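Local coordinates for SCO1/SenC family lipoprotein (Bacillus anthracis, PDB 4HDE) that probably acts as a lipid-anchored, thioredoxin-fold protein that supports copper delivery during cytochrome c oxidase assembly, at residues V34-F39 / F137-Q142; L8-E13 / G144-K149; V72-D77 / T104-E109; Q16-D21 / D81-L86. All coordinates share one frame; numbering follows the deposited sequence.

Contact 1 of 4, residues V34-F39 / F137-Q142; sequences VWVADF and FYLIDQ
Ile140 crosses the Trp35 indole at a slant, with CD1 over one face. This methyl sits above the six-membered ring, 3.7 Å from the Trp35 centroid and only 6° off the ring normal, a clear CH-pi contact, while Ile140 CG2 approaches the pyrrole end, 3.3 Å from Trp35 NE1. Trp35 can offer this face because its CG stands between the backbone N and the carbonyl carbon (chi1 56°), folding the ring back over the strand. Ile140 CD1 also reaches Ala37 CB at 3.8 Å, so one methyl bridges two residues of the facing strand. On the other side of the sheet Leu139 CD1 packs on Val34 CG1 at 3.7 Å, and Val36 CG1 meets Phe137 CB. Farther along, Phe137 runs beside Asp38, the two pointing the same way; the carboxylate and ring planes are 69° apart.

Underneath, two reciprocal pairs of backbone hydrogen bonds fix the register. Trp35 pairs with Ile140, the bond from Ile140 N to Trp35 O being 2.8 Å; Ala37 pairs with Tyr138, with 2.8 Å from Ala37 N to Tyr138 O. Val36 and Leu139 form the non-hydrogen-bonded pair between them.

The next shell holds the ends of the side chains. Asp38 OD1 is hydrogen-bonded to Ser73 OG on the adjoining strand, and Gln142 NE2 to Leu168 O. Helices 158-169 and 48-64 cover the Val36 face, whereas Phe119 meets Tyr138 edge-to-face on the other. This antiparallel pairing of central strands, with helices packed on the sheet, is characteristic of the thioredoxin fold.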
loop_
_atom_site.group_PDB
_atom_site.type_symbol
_atom_site.label_atom_id
_atom_site.label_comp_id
_atom_site.label_asym_id
_atom_site.label_seq_id
_atom_site.Cartn_x
_atom_site.Cartn_y
_atom_site.Cartn_z
ATOM N N VAL A 34 6.519 0.209 10.982
ATOM C CA VAL A 34 5.824 -0.937 10.419
ATOM C C VAL A 34 4.793 -0.367 9.461
ATOM O O VAL A 34 4.047 0.557 9.813
ATOM C CB VAL A 34 5.135 -1.753 11.538
ATOM C CG1 VAL A 34 4.255 -2.873 10.957
ATOM C CG2 VAL A 34 6.182 -2.330 12.483
ATOM N N TRP A 35 4.757 -0.886 8.240
ATOM C CA TRP A 35 3.792 -0.384 7.279
ATOM C C TRP A 35 3.190 -1.454 6.388
ATOM O O TRP A 35 3.716 -2.553 6.253
ATOM C CB TRP A 35 4.357 0.787 6.466
ATOM C CG TRP A 35 5.644 0.583 5.702
ATOM C CD1 TRP A 35 6.894 0.435 6.221
ATOM C CD2 TRP A 35 5.806 0.599 4.274
ATOM N NE1 TRP A 35 7.825 0.344 5.207
ATOM C CE2 TRP A 35 7.178 0.438 4.004
ATOM C CE3 TRP A 35 4.920 0.730 3.200
ATOM C CZ2 TRP A 35 7.689 0.394 2.705
ATOM C CZ3 TRP A 35 5.433 0.695 1.906
ATOM C CH2 TRP A 35 6.800 0.523 1.672
ATOM N N VAL A 36 2.030 -1.118 5.838
ATOM C CA VAL A 36 1.298 -2.012 4.958
ATOM C C VAL A 36 1.140 -1.329 3.615
ATOM O O VAL A 36 0.743 -0.166 3.549
ATOM C CB VAL A 36 -0.089 -2.323 5.526
ATOM C CG1 VAL A 36 -0.830 -3.296 4.632
ATOM C CG2 VAL A 36 0.039 -2.895 6.932
ATOM N N ALA A 37 1.468 -2.050 2.548
ATOM C CA ALA A 37 1.415 -1.506 1.189
ATOM C C ALA A 37 0.378 -2.224 0.320
ATOM O O ALA A 37 0.177 -3.442 0.433
ATOM C CB ALA A 37 2.776 -1.607 0.537
ATOM N N ASP A 38 -0.279 -1.459 -0.551
ATOM C CA ASP A 38 -0.993 -2.040 -1.674
ATOM C C ASP A 38 -0.779 -1.213 -2.946
ATOM O O ASP A 38 -0.169 -0.139 -2.903
ATOM C CB ASP A 38 -2.479 -2.288 -1.346
ATOM C CG ASP A 38 -3.306 -1.015 -1.259
ATOM O OD1 ASP A 38 -2.743 0.092 -1.207
ATOM O OD2 ASP A 38 -4.565 -1.125 -1.218
ATOM N N PHE A 39 -1.277 -1.744 -4.060
ATOM C CA PHE A 39 -1.210 -1.112 -5.382
ATOM C C PHE A 39 -2.630 -0.930 -5.893
ATOM O O PHE A 39 -3.443 -1.846 -5.802
ATOM C CB PHE A 39 -0.400 -1.984 -6.342
ATOM C CG PHE A 39 1.063 -2.030 -6.015
ATOM C CD1 PHE A 39 1.950 -1.182 -6.656
ATOM C CD2 PHE A 39 1.557 -2.908 -5.058
ATOM C CE1 PHE A 39 3.308 -1.205 -6.356
ATOM C CE2 PHE A 39 2.917 -2.933 -4.755
ATOM C CZ PHE A 39 3.790 -2.076 -5.405
ATOM N N PHE A 137 -2.127 -7.196 0.087
ATOM C CA PHE A 137 -1.572 -6.264 1.060
ATOM C C PHE A 137 -0.233 -6.850 1.523
ATOM O O PHE A 137 -0.133 -8.052 1.749
ATOM C CB PHE A 137 -2.477 -6.132 2.290
ATOM C CG PHE A 137 -3.808 -5.445 2.045
ATOM C CD1 PHE A 137 -4.084 -4.754 0.863
ATOM C CD2 PHE A 137 -4.774 -5.466 3.047
ATOM C CE1 PHE A 137 -5.322 -4.132 0.679
ATOM C CE2 PHE A 137 -6.002 -4.849 2.873
ATOM C CZ PHE A 137 -6.275 -4.177 1.697
ATOM N N TYR A 138 0.772 -6.003 1.686
ATOM C CA TYR A 138 2.097 -6.429 2.121
ATOM C C TYR A 138 2.474 -5.768 3.431
ATOM O O TYR A 138 2.340 -4.555 3.574
ATOM C CB TYR A 138 3.140 -6.053 1.067
ATOM C CG TYR A 138 2.856 -6.631 -0.292
ATOM C CD1 TYR A 138 3.334 -7.884 -0.651
ATOM C CD2 TYR A 138 2.107 -5.927 -1.217
ATOM C CE1 TYR A 138 3.072 -8.413 -1.909
ATOM C CE2 TYR A 138 1.836 -6.448 -2.466
ATOM C CZ TYR A 138 2.317 -7.684 -2.803
ATOM O OH TYR A 138 2.047 -8.195 -4.055
ATOM N N LEU A 139 2.963 -6.564 4.375
ATOM C CA LEU A 139 3.426 -6.056 5.661
ATOM C C LEU A 139 4.940 -5.918 5.621
ATOM O O LEU A 139 5.651 -6.895 5.375
ATOM C CB LEU A 139 3.005 -6.993 6.796
ATOM C CG LEU A 139 3.425 -6.588 8.207
ATOM C CD1 LEU A 139 2.742 -5.299 8.614
ATOM C CD2 LEU A 139 3.096 -7.709 9.187
ATOM N N ILE A 140 5.419 -4.705 5.887
ATOM C CA ILE A 140 6.839 -4.376 5.835
ATOM C C ILE A 140 7.306 -3.998 7.240
ATOM O O ILE A 140 6.633 -3.241 7.944
ATOM C CB ILE A 140 7.102 -3.223 4.835
ATOM C CG1 ILE A 140 6.712 -3.659 3.419
ATOM C CG2 ILE A 140 8.554 -2.824 4.819
ATOM C CD1 ILE A 140 5.463 -3.010 2.889
ATOM N N ASP A 141 8.447 -4.538 7.656
ATOM C CA ASP A 141 8.913 -4.303 9.024
ATOM C C ASP A 141 9.786 -3.050 9.154
ATOM O O ASP A 141 10.045 -2.341 8.171
ATOM C CB ASP A 141 9.607 -5.547 9.598
ATOM C CG ASP A 141 10.994 -5.796 9.006
ATOM O OD1 ASP A 141 11.495 -4.991 8.190
ATOM O OD2 ASP A 141 11.600 -6.817 9.402
ATOM N N GLN A 142 10.235 -2.781 10.383
ATOM C CA GLN A 142 10.988 -1.574 10.705
ATOM C C GLN A 142 12.344 -1.550 10.007
ATOM O O GLN A 142 12.933 -0.487 9.806
ATOM C CB GLN A 142 11.170 -1.449 12.227
ATOM C CG GLN A 142 9.845 -1.395 12.992
ATOM C CD GLN A 142 9.441 -2.742 13.562
ATOM O OE1 GLN A 142 9.510 -3.771 12.886
ATOM N NE2 GLN A 142 8.992 -2.737 14.809
HETATM O O HOH W 1 10.436 0.338 7.432
#

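Contact 2 of 4, residues L8-E13 / G144-K149; sequences LNWDLE and GKVMKK
The Trp10 indole slants against Val146, meeting it obliquely through CE3, while Trp10 CB lies 3.8 Å from Val146 CB; Leu8 CD1 covers one indole face near its rim, 3.9 Å above the plane. The amide of Asn9 brings ND2 to within 3.4 Å of SE in Met147, a selenomethionine whose chain, bent at chi2 and chi3, crosses the asparagine obliquely. The third flat group, the Asp11 carboxylate, is met from above its plane: Lys145 NZ stands 2.8 Å from Asp11 OD1 in a salt bridge. A bend at chi2 (-62°) lets the lysine run alongside the aspartate. The same ammonium also donates to a water that binds Leu12 N and Gly144 O. In the conformer described, Leu12 packs its branches on Val146 CG2.

Backbone bonds carry the rest. Trp10 N and O pair with Val146 O and N, each at 3.0 Å, and Leu8 N reaches Met147 O at 2.8 Å. Phe119 and Tyr138 lie on the inner side. The Trp10-Val146 pair is the single antiparallel bridge from the N-terminal segment to the outermost strand 146-151, and Asn9, facing Val146 as well, makes it a G1 beta bulge.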
loop_
_atom_site.group_PDB
_atom_site.type_symbol
_atom_site.label_atom_id
_atom_site.label_comp_id
_atom_site.label_asym_id
_atom_site.label_seq_id
_atom_site.Cartn_x
_atom_site.Cartn_y
_atom_site.Cartn_z
ATOM N N LEU A 8 8.835 -13.394 4.543
ATOM C CA LEU A 8 9.288 -13.320 3.158
ATOM C C LEU A 8 10.726 -12.809 3.031
ATOM O O LEU A 8 11.471 -13.256 2.161
ATOM C CB LEU A 8 8.350 -12.425 2.349
ATOM C CG LEU A 8 6.903 -12.906 2.207
ATOM C CD1 LEU A 8 6.040 -11.804 1.610
ATOM C CD2 LEU A 8 6.824 -14.176 1.363
ATOM N N ASN A 9 11.103 -11.863 3.886
ATOM C CA ASN A 9 12.424 -11.239 3.827
ATOM C C ASN A 9 12.758 -10.642 2.463
ATOM O O ASN A 9 13.880 -10.800 1.986
ATOM C CB ASN A 9 13.532 -12.241 4.189
ATOM C CG ASN A 9 13.351 -12.858 5.564
ATOM O OD1 ASN A 9 13.421 -14.081 5.721
ATOM N ND2 ASN A 9 13.127 -12.021 6.565
ATOM N N TRP A 10 11.812 -9.968 1.825
ATOM C CA TRP A 10 12.106 -9.344 0.532
ATOM C C TRP A 10 12.767 -7.983 0.689
ATOM O O TRP A 10 12.305 -7.144 1.469
ATOM C CB TRP A 10 10.838 -9.128 -0.277
ATOM C CG TRP A 10 10.105 -10.350 -0.732
ATOM C CD1 TRP A 10 10.523 -11.651 -0.691
ATOM C CD2 TRP A 10 8.798 -10.364 -1.303
ATOM N NE1 TRP A 10 9.549 -12.472 -1.216
ATOM C CE2 TRP A 10 8.477 -11.702 -1.591
ATOM C CE3 TRP A 10 7.864 -9.366 -1.601
ATOM C CZ2 TRP A 10 7.261 -12.070 -2.171
ATOM C CZ3 TRP A 10 6.661 -9.734 -2.173
ATOM C CH2 TRP A 10 6.367 -11.072 -2.446
ATOM N N ASP A 11 13.856 -7.773 -0.042
ATOM C CA ASP A 11 14.506 -6.470 -0.094
ATOM C C ASP A 11 13.624 -5.434 -0.791
ATOM O O ASP A 11 12.948 -5.740 -1.770
ATOM C CB ASP A 11 15.831 -6.569 -0.854
ATOM C CG ASP A 11 16.880 -7.400 -0.131
ATOM O OD1 ASP A 11 16.887 -7.433 1.120
ATOM O OD2 ASP A 11 17.717 -8.010 -0.830
ATOM N N LEU A 12 13.652 -4.208 -0.279
ATOM C CA LEU A 12 12.959 -3.084 -0.900
ATOM C C LEU A 12 13.939 -1.986 -1.224
ATOM O O LEU A 12 14.729 -1.568 -0.377
ATOM C CB LEU A 12 11.919 -2.499 0.045
ATOM C CG LEU A 12 10.671 -3.315 0.308
ATOM C CD1 LEU A 12 9.721 -2.477 1.142
ATOM C CD2 LEU A 12 10.025 -3.729 -1.003
ATOM N N GLU A 13 13.890 -1.507 -2.456
ATOM C CA GLU A 13 14.739 -0.391 -2.842
ATOM C C GLU A 13 14.301 0.886 -2.135
ATOM O O GLU A 13 13.154 1.018 -1.703
ATOM C CB GLU A 13 14.687 -0.181 -4.347
ATOM C CG GLU A 13 13.423 0.501 -4.811
ATOM C CD GLU A 13 13.318 0.572 -6.317
ATOM O OE1 GLU A 13 13.314 1.699 -6.861
ATOM O OE2 GLU A 13 13.234 -0.495 -6.953
ATOM N N GLY A 144 12.674 -2.398 6.982
ATOM C CA GLY A 144 12.385 -2.095 5.595
ATOM C C GLY A 144 12.295 -3.292 4.670
ATOM O O GLY A 144 12.471 -3.127 3.458
ATOM N N LYS A 145 12.016 -4.476 5.218
ATOM C CA LYS A 145 11.868 -5.688 4.415
ATOM C C LYS A 145 10.411 -6.120 4.371
ATOM O O LYS A 145 9.690 -6.017 5.366
ATOM C CB LYS A 145 12.715 -6.821 5.006
ATOM C CG LYS A 145 14.193 -6.485 5.195
ATOM C CD LYS A 145 14.878 -6.173 3.876
ATOM C CE LYS A 145 16.348 -5.822 4.088
ATOM N NZ LYS A 145 16.974 -5.264 2.855
ATOM N N VAL A 146 9.968 -6.624 3.224
ATOM C CA VAL A 146 8.628 -7.186 3.157
ATOM C C VAL A 146 8.622 -8.512 3.896
ATOM O O VAL A 146 9.456 -9.383 3.626
ATOM C CB VAL A 146 8.168 -7.408 1.717
ATOM C CG1 VAL A 146 6.689 -7.699 1.697
ATOM C CG2 VAL A 146 8.489 -6.195 0.860
HETATM N N MSE A 147 7.689 -8.656 4.828
HETATM C CA MSE A 147 7.658 -9.835 5.669
HETATM C C MSE A 147 6.466 -10.754 5.413
HETATM O O MSE A 147 6.593 -11.961 5.564
HETATM C CB MSE A 147 7.757 -9.446 7.150
HETATM C CG MSE A 147 9.057 -8.700 7.484
HETATM SE SE MSE A 147 10.706 -9.661 7.027
HETATM C CE MSE A 147 11.118 -10.364 8.795
ATOM N N LYS A 148 5.321 -10.191 5.026
ATOM C CA LYS A 148 4.112 -10.994 4.827
ATOM C C LYS A 148 3.269 -10.443 3.692
ATOM O O LYS A 148 3.297 -9.243 3.415
ATOM C CB LYS A 148 3.266 -11.007 6.109
ATOM C CG LYS A 148 3.915 -11.696 7.304
ATOM C CD LYS A 148 3.979 -13.185 7.048
ATOM C CE LYS A 148 3.986 -13.989 8.325
ATOM N NZ LYS A 148 3.609 -15.400 8.034
ATOM N N LYS A 149 2.518 -11.332 3.050
ATOM C CA LYS A 149 1.579 -11.000 1.990
ATOM C C LYS A 149 0.212 -11.593 2.342
ATOM O O LYS A 149 0.132 -12.742 2.799
ATOM C CB LYS A 149 2.074 -11.593 0.660
ATOM C CG LYS A 149 1.210 -11.281 -0.561
ATOM C CD LYS A 149 1.709 -11.995 -1.812
ATOM C CE LYS A 149 1.049 -13.359 -1.956
ATOM N NZ LYS A 149 1.416 -14.033 -3.233
HETATM O O HOH W 2 15.227 -3.294 2.017
#

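Contact 3 of 4, residues V72-D77 / T104-E109; sequences VSFSVD and TGYSLE
Tyr106 reaches across to the end of strand 70-75 with its ring plane directed at the Ser75 carbonyl. Its hydroxyl donates to Ser75 O at 2.7 Å, in the carbonyl plane and on a lone pair (C=O...donor angle 125°), and the same oxygen lies at the tyrosine ring edge, in the plane of the ring. The phenol oxygen in turn sits at the edge of Phe74, near the plane of that ring and 3.8 Å from Phe74 CB. The two aromatic residues thus meet through a hydroxyl rather than by stacking.

A chi1 of 38° swings the Tyr106 ring back over its own chain, so that Thr104 C lies 3.6 Å above one face. Phe17 adds an edge-to-face neighbour. At the far end Leu108 CD1 rests on Val76 O at 3.6 Å; this buried carbonyl has no hydrogen-bonding partner in the model.

Ser75 turns its hydroxyl to other uses: Ser75 OG accepts from Asp77 N at 3.0 Å, an ST turn that bends the chain out of the strand, and is also hydrogen-bonded to Asp81 OD2. Thr104 OG1 is held by Asp81 O. The tyrosine joins the segments that leave the C-terminal ends of strands 70-75 and 100-103, parallel neighbours that form a beta-alpha-beta crossover with helix 83-90.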
loop_
_atom_site.group_PDB
_atom_site.type_symbol
_atom_site.label_atom_id
_atom_site.label_comp_id
_atom_site.label_asym_id
_atom_site.label_seq_id
_atom_site.Cartn_x
_atom_site.Cartn_y
_atom_site.Cartn_z
ATOM N N VAL A 72 0.325 2.615 3.001
ATOM C CA VAL A 72 0.816 3.204 1.760
ATOM C C VAL A 72 0.130 2.534 0.589
ATOM O O VAL A 72 0.126 1.312 0.481
ATOM C CB VAL A 72 2.345 3.035 1.624
ATOM C CG1 VAL A 72 2.849 3.573 0.279
ATOM C CG2 VAL A 72 3.063 3.721 2.783
ATOM N N SER A 73 -0.454 3.350 -0.285
ATOM C CA SER A 73 -1.049 2.856 -1.527
ATOM C C SER A 73 -0.303 3.463 -2.705
ATOM O O SER A 73 -0.264 4.685 -2.844
ATOM C CB SER A 73 -2.521 3.257 -1.622
ATOM O OG SER A 73 -3.275 2.722 -0.533
ATOM N N PHE A 74 0.273 2.626 -3.557
ATOM C CA PHE A 74 0.981 3.109 -4.740
ATOM C C PHE A 74 0.025 3.140 -5.918
ATOM O O PHE A 74 -0.597 2.114 -6.213
ATOM C CB PHE A 74 2.143 2.182 -5.120
ATOM C CG PHE A 74 3.199 2.033 -4.060
ATOM C CD1 PHE A 74 4.223 2.962 -3.950
ATOM C CD2 PHE A 74 3.197 0.938 -3.208
ATOM C CE1 PHE A 74 5.207 2.827 -2.989
ATOM C CE2 PHE A 74 4.190 0.797 -2.233
ATOM C CZ PHE A 74 5.198 1.744 -2.137
ATOM N N SER A 75 -0.064 4.265 -6.626
ATOM C CA SER A 75 -0.852 4.290 -7.853
ATOM C C SER A 75 -0.136 3.562 -8.985
ATOM O O SER A 75 1.053 3.793 -9.253
ATOM C CB SER A 75 -1.162 5.716 -8.306
ATOM O OG SER A 75 -1.802 5.690 -9.584
ATOM N N VAL A 76 -0.869 2.680 -9.660
ATOM C CA VAL A 76 -0.359 2.028 -10.859
ATOM C C VAL A 76 -0.869 2.693 -12.130
ATOM O O VAL A 76 -0.697 2.156 -13.220
ATOM C CB VAL A 76 -0.675 0.522 -10.875
ATOM C CG1 VAL A 76 -0.012 -0.163 -9.684
ATOM C CG2 VAL A 76 -2.184 0.284 -10.869
ATOM N N ASP A 77 -1.481 3.862 -11.996
ATOM C CA ASP A 77 -1.882 4.642 -13.163
ATOM C C ASP A 77 -1.458 6.101 -12.986
ATOM O O ASP A 77 -2.293 6.995 -13.003
ATOM C CB ASP A 77 -3.400 4.532 -13.356
ATOM C CG ASP A 77 -3.864 5.023 -14.715
ATOM O OD1 ASP A 77 -3.041 5.102 -15.657
ATOM O OD2 ASP A 77 -5.070 5.313 -14.844
ATOM N N THR A 104 2.289 8.754 -6.004
ATOM C CA THR A 104 2.287 8.890 -7.448
ATOM C C THR A 104 3.462 9.784 -7.834
ATOM O O THR A 104 4.384 9.981 -7.032
ATOM C CB THR A 104 0.942 9.465 -7.938
ATOM O OG1 THR A 104 0.880 9.347 -9.362
ATOM C CG2 THR A 104 0.763 10.913 -7.528
ATOM N N GLY A 105 3.451 10.301 -9.060
ATOM C CA GLY A 105 4.427 11.289 -9.490
ATOM C C GLY A 105 5.529 10.753 -10.381
ATOM O O GLY A 105 6.303 11.512 -10.944
ATOM N N TYR A 106 5.565 9.435 -10.515
ATOM C CA TYR A 106 6.559 8.711 -11.286
ATOM C C TYR A 106 5.932 8.278 -12.612
ATOM O O TYR A 106 4.744 8.475 -12.832
ATOM C CB TYR A 106 7.002 7.488 -10.474
ATOM C CG TYR A 106 5.875 6.825 -9.714
ATOM C CD1 TYR A 106 5.787 6.929 -8.334
ATOM C CD2 TYR A 106 4.895 6.107 -10.380
ATOM C CE1 TYR A 106 4.757 6.328 -7.636
ATOM C CE2 TYR A 106 3.852 5.513 -9.698
ATOM C CZ TYR A 106 3.789 5.622 -8.327
ATOM O OH TYR A 106 2.771 5.017 -7.631
ATOM N N SER A 107 6.728 7.705 -13.506
ATOM C CA SER A 107 6.184 7.215 -14.772
ATOM C C SER A 107 5.546 5.831 -14.623
ATOM O O SER A 107 5.779 5.113 -13.646
ATOM C CB SER A 107 7.279 7.155 -15.842
ATOM O OG SER A 107 8.200 6.124 -15.536
ATOM N N LEU A 108 4.747 5.453 -15.613
ATOM C CA LEU A 108 4.189 4.115 -15.627
ATOM C C LEU A 108 5.313 3.075 -15.710
ATOM O O LEU A 108 5.276 2.058 -15.020
ATOM C CB LEU A 108 3.218 3.957 -16.794
ATOM C CG LEU A 108 2.591 2.573 -16.975
ATOM C CD1 LEU A 108 1.795 2.151 -15.756
ATOM C CD2 LEU A 108 1.698 2.595 -18.195
ATOM N N GLU A 109 6.320 3.338 -16.536
ATOM C CA GLU A 109 7.466 2.441 -16.616
ATOM C C GLU A 109 8.130 2.257 -15.248
ATOM O O GLU A 109 8.460 1.137 -14.857
ATOM C CB GLU A 109 8.482 2.933 -17.644
ATOM C CG GLU A 109 9.681 2.016 -17.779
ATOM C CD GLU A 109 10.552 2.346 -18.981
ATOM O OE1 GLU A 109 10.200 3.269 -19.748
ATOM O OE2 GLU A 109 11.589 1.670 -19.158
#

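Contact 4 of 4, residues Q16-D21 / D81-L86; sequences QFTNQD and DKPENL
Asn19, whose carbonyl O rests 3.5 Å from Pro83 CB, has its side-chain OD1 gripped by two backbone amides. Asp21 N donates to Asn19 OD1 at 2.9 Å from well above the amide plane (58° out of it), closing an Asx turn, and Lys23 N supplies the second bond. The turn presents its backbone to the first turn of helix 83-90.

Pro83, the first residue of that helix, buries the most surface in the contact: its ring meets Asn19 O through CB and CG. Next to it Gln20 CB packs on Leu86 CB at 3.9 Å. Beyond CB the glutamine chain bends away at chi2 and leads off to strand 100-103, where OE1 accepts from Leu102 N and NE2 donates to Trp100 O. At the helix start Asn85 OD1 accepts from Lys82 N at 3.0 Å, tying the N-cap residue to the first turn.

No hydrogen bond passes between residues 16-21 and 81-86; Gln20 O and Pro83 O, 3.4 Å apart, are both acceptors. The contact is therefore one of van der Waals fit, while Asn19 OD1 shapes the turn, Asn85 OD1 the helix start, and the Gln20 amide is tied to strand 100-103.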
loop_
_atom_site.group_PDB
_atom_site.type_symbol
_atom_site.label_atom_id
_atom_site.label_comp_id
_atom_site.label_asym_id
_atom_site.label_seq_id
_atom_site.Cartn_x
_atom_site.Cartn_y
_atom_site.Cartn_z
ATOM N N GLN A 16 11.532 7.657 -3.266
ATOM C CA GLN A 16 10.947 8.918 -2.849
ATOM C C GLN A 16 9.919 9.318 -3.891
ATOM O O GLN A 16 10.271 9.701 -5.004
ATOM C CB GLN A 16 12.016 10.004 -2.729
ATOM C CG GLN A 16 11.476 11.367 -2.337
ATOM C CD GLN A 16 12.560 12.430 -2.347
ATOM O OE1 GLN A 16 13.710 12.175 -1.966
ATOM N NE2 GLN A 16 12.210 13.621 -2.804
ATOM N N PHE A 17 8.644 9.199 -3.538
ATOM C CA PHE A 17 7.571 9.523 -4.471
ATOM C C PHE A 17 6.832 10.742 -3.940
ATOM O O PHE A 17 7.354 11.454 -3.080
ATOM C CB PHE A 17 6.632 8.324 -4.661
ATOM C CG PHE A 17 7.307 7.087 -5.230
ATOM C CD1 PHE A 17 8.423 7.184 -6.053
ATOM C CD2 PHE A 17 6.808 5.825 -4.939
ATOM C CE1 PHE A 17 9.018 6.028 -6.579
ATOM C CE2 PHE A 17 7.392 4.674 -5.456
ATOM C CZ PHE A 17 8.506 4.774 -6.268
ATOM N N THR A 18 5.636 11.006 -4.455
ATOM C CA THR A 18 4.850 12.160 -4.035
ATOM C C THR A 18 3.502 11.687 -3.499
ATOM O O THR A 18 2.862 10.829 -4.104
ATOM C CB THR A 18 4.629 13.128 -5.213
ATOM O OG1 THR A 18 5.900 13.557 -5.719
ATOM C CG2 THR A 18 3.835 14.344 -4.769
ATOM N N ASN A 19 3.064 12.242 -2.369
ATOM C CA ASN A 19 1.784 11.843 -1.784
ATOM C C ASN A 19 0.597 12.680 -2.253
ATOM O O ASN A 19 0.734 13.535 -3.138
ATOM C CB ASN A 19 1.864 11.775 -0.247
ATOM C CG ASN A 19 1.936 13.142 0.406
ATOM O OD1 ASN A 19 1.771 14.181 -0.237
ATOM N ND2 ASN A 19 2.160 13.144 1.706
ATOM N N GLN A 20 -0.558 12.445 -1.643
ATOM C CA GLN A 20 -1.808 13.036 -2.092
ATOM C C GLN A 20 -1.887 14.524 -1.766
ATOM O O GLN A 20 -2.804 15.205 -2.193
ATOM C CB GLN A 20 -3.007 12.280 -1.499
ATOM C CG GLN A 20 -3.215 12.431 0.012
ATOM C CD GLN A 20 -2.563 11.323 0.814
ATOM O OE1 GLN A 20 -1.571 10.744 0.403
ATOM N NE2 GLN A 20 -3.128 11.029 1.976
ATOM N N ASP A 21 -0.913 15.008 -0.999
ATOM C CA ASP A 21 -0.779 16.432 -0.704
ATOM C C ASP A 21 0.341 17.090 -1.512
ATOM O O ASP A 21 0.676 18.257 -1.282
ATOM C CB ASP A 21 -0.551 16.655 0.793
ATOM C CG ASP A 21 -1.752 16.259 1.631
ATOM O OD1 ASP A 21 -2.894 16.460 1.168
ATOM O OD2 ASP A 21 -1.554 15.746 2.753
ATOM N N ASP A 81 -3.489 9.463 -12.301
ATOM C CA ASP A 81 -3.581 9.743 -10.871
ATOM C C ASP A 81 -2.537 10.759 -10.448
ATOM O O ASP A 81 -1.367 10.416 -10.268
ATOM C CB ASP A 81 -3.397 8.468 -10.037
ATOM C CG ASP A 81 -4.538 7.483 -10.198
ATOM O OD1 ASP A 81 -5.556 7.832 -10.829
ATOM O OD2 ASP A 81 -4.427 6.356 -9.667
ATOM N N LYS A 82 -2.951 12.011 -10.310
ATOM C CA LYS A 82 -2.095 13.029 -9.718
ATOM C C LYS A 82 -2.496 13.175 -8.247
ATOM O O LYS A 82 -3.460 12.558 -7.808
ATOM C CB LYS A 82 -2.215 14.343 -10.495
ATOM C CG LYS A 82 -2.206 14.167 -12.012
ATOM C CD LYS A 82 -0.958 13.441 -12.513
ATOM C CE LYS A 82 -0.993 13.274 -14.030
ATOM N NZ LYS A 82 0.230 12.601 -14.523
ATOM N N PRO A 83 -1.744 13.965 -7.472
ATOM C CA PRO A 83 -2.099 14.070 -6.053
ATOM C C PRO A 83 -3.572 14.422 -5.798
ATOM O O PRO A 83 -4.185 13.805 -4.915
ATOM C CB PRO A 83 -1.160 15.170 -5.551
ATOM C CG PRO A 83 0.079 14.971 -6.386
ATOM C CD PRO A 83 -0.437 14.595 -7.759
ATOM N N GLU A 84 -4.139 15.372 -6.534
ATOM C CA GLU A 84 -5.525 15.750 -6.273
ATOM C C GLU A 84 -6.494 14.576 -6.489
ATOM O O GLU A 84 -7.483 14.441 -5.773
ATOM C CB GLU A 84 -5.927 16.973 -7.100
ATOM C CG GLU A 84 -5.928 16.733 -8.591
ATOM C CD GLU A 84 -6.122 18.008 -9.391
ATOM O OE1 GLU A 84 -6.292 19.088 -8.783
ATOM O OE2 GLU A 84 -6.099 17.930 -10.636
ATOM N N ASN A 85 -6.212 13.741 -7.482
ATOM C CA ASN A 85 -7.013 12.554 -7.721
ATOM C C ASN A 85 -6.959 11.617 -6.530
ATOM O O ASN A 85 -7.990 11.088 -6.108
ATOM C CB ASN A 85 -6.540 11.820 -8.974
ATOM C CG ASN A 85 -6.549 12.698 -10.203
ATOM O OD1 ASN A 85 -5.574 13.390 -10.494
ATOM N ND2 ASN A 85 -7.652 12.671 -10.937
ATOM N N LEU A 86 -5.768 11.417 -5.983
ATOM C CA LEU A 86 -5.609 10.501 -4.853
ATOM C C LEU A 86 -6.266 11.043 -3.588
ATOM O O LEU A 86 -6.862 10.288 -2.807
ATOM C CB LEU A 86 -4.134 10.217 -4.597
ATOM C CG LEU A 86 -3.471 9.436 -5.733
ATOM C CD1 LEU A 86 -1.973 9.360 -5.489
ATOM C CD2 LEU A 86 -4.064 8.047 -5.861
#

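In the fold
From the N terminus, residues 8-13 open the longest loop, which contact 2 closes only at 144-149; the other three contacts all fall within it. Residues 16-21 come next, and contact 4 closes at 81-86. Residues 34-39 start inside that loop but pair with 137-142, so contacts 4 and 1 cross. Contact 3, from 72-77 to 104-109, falls, in sequence, between the two segments of contact 1 and also crosses contact 4. Contacts 1, 2 and 3 all reach the five-stranded sheet, at its middle, one edge and the other half. Contact 4 sets the N-terminal hairpin against helix 83-90 and adjoins contact 3 on the same side of the chain's centre.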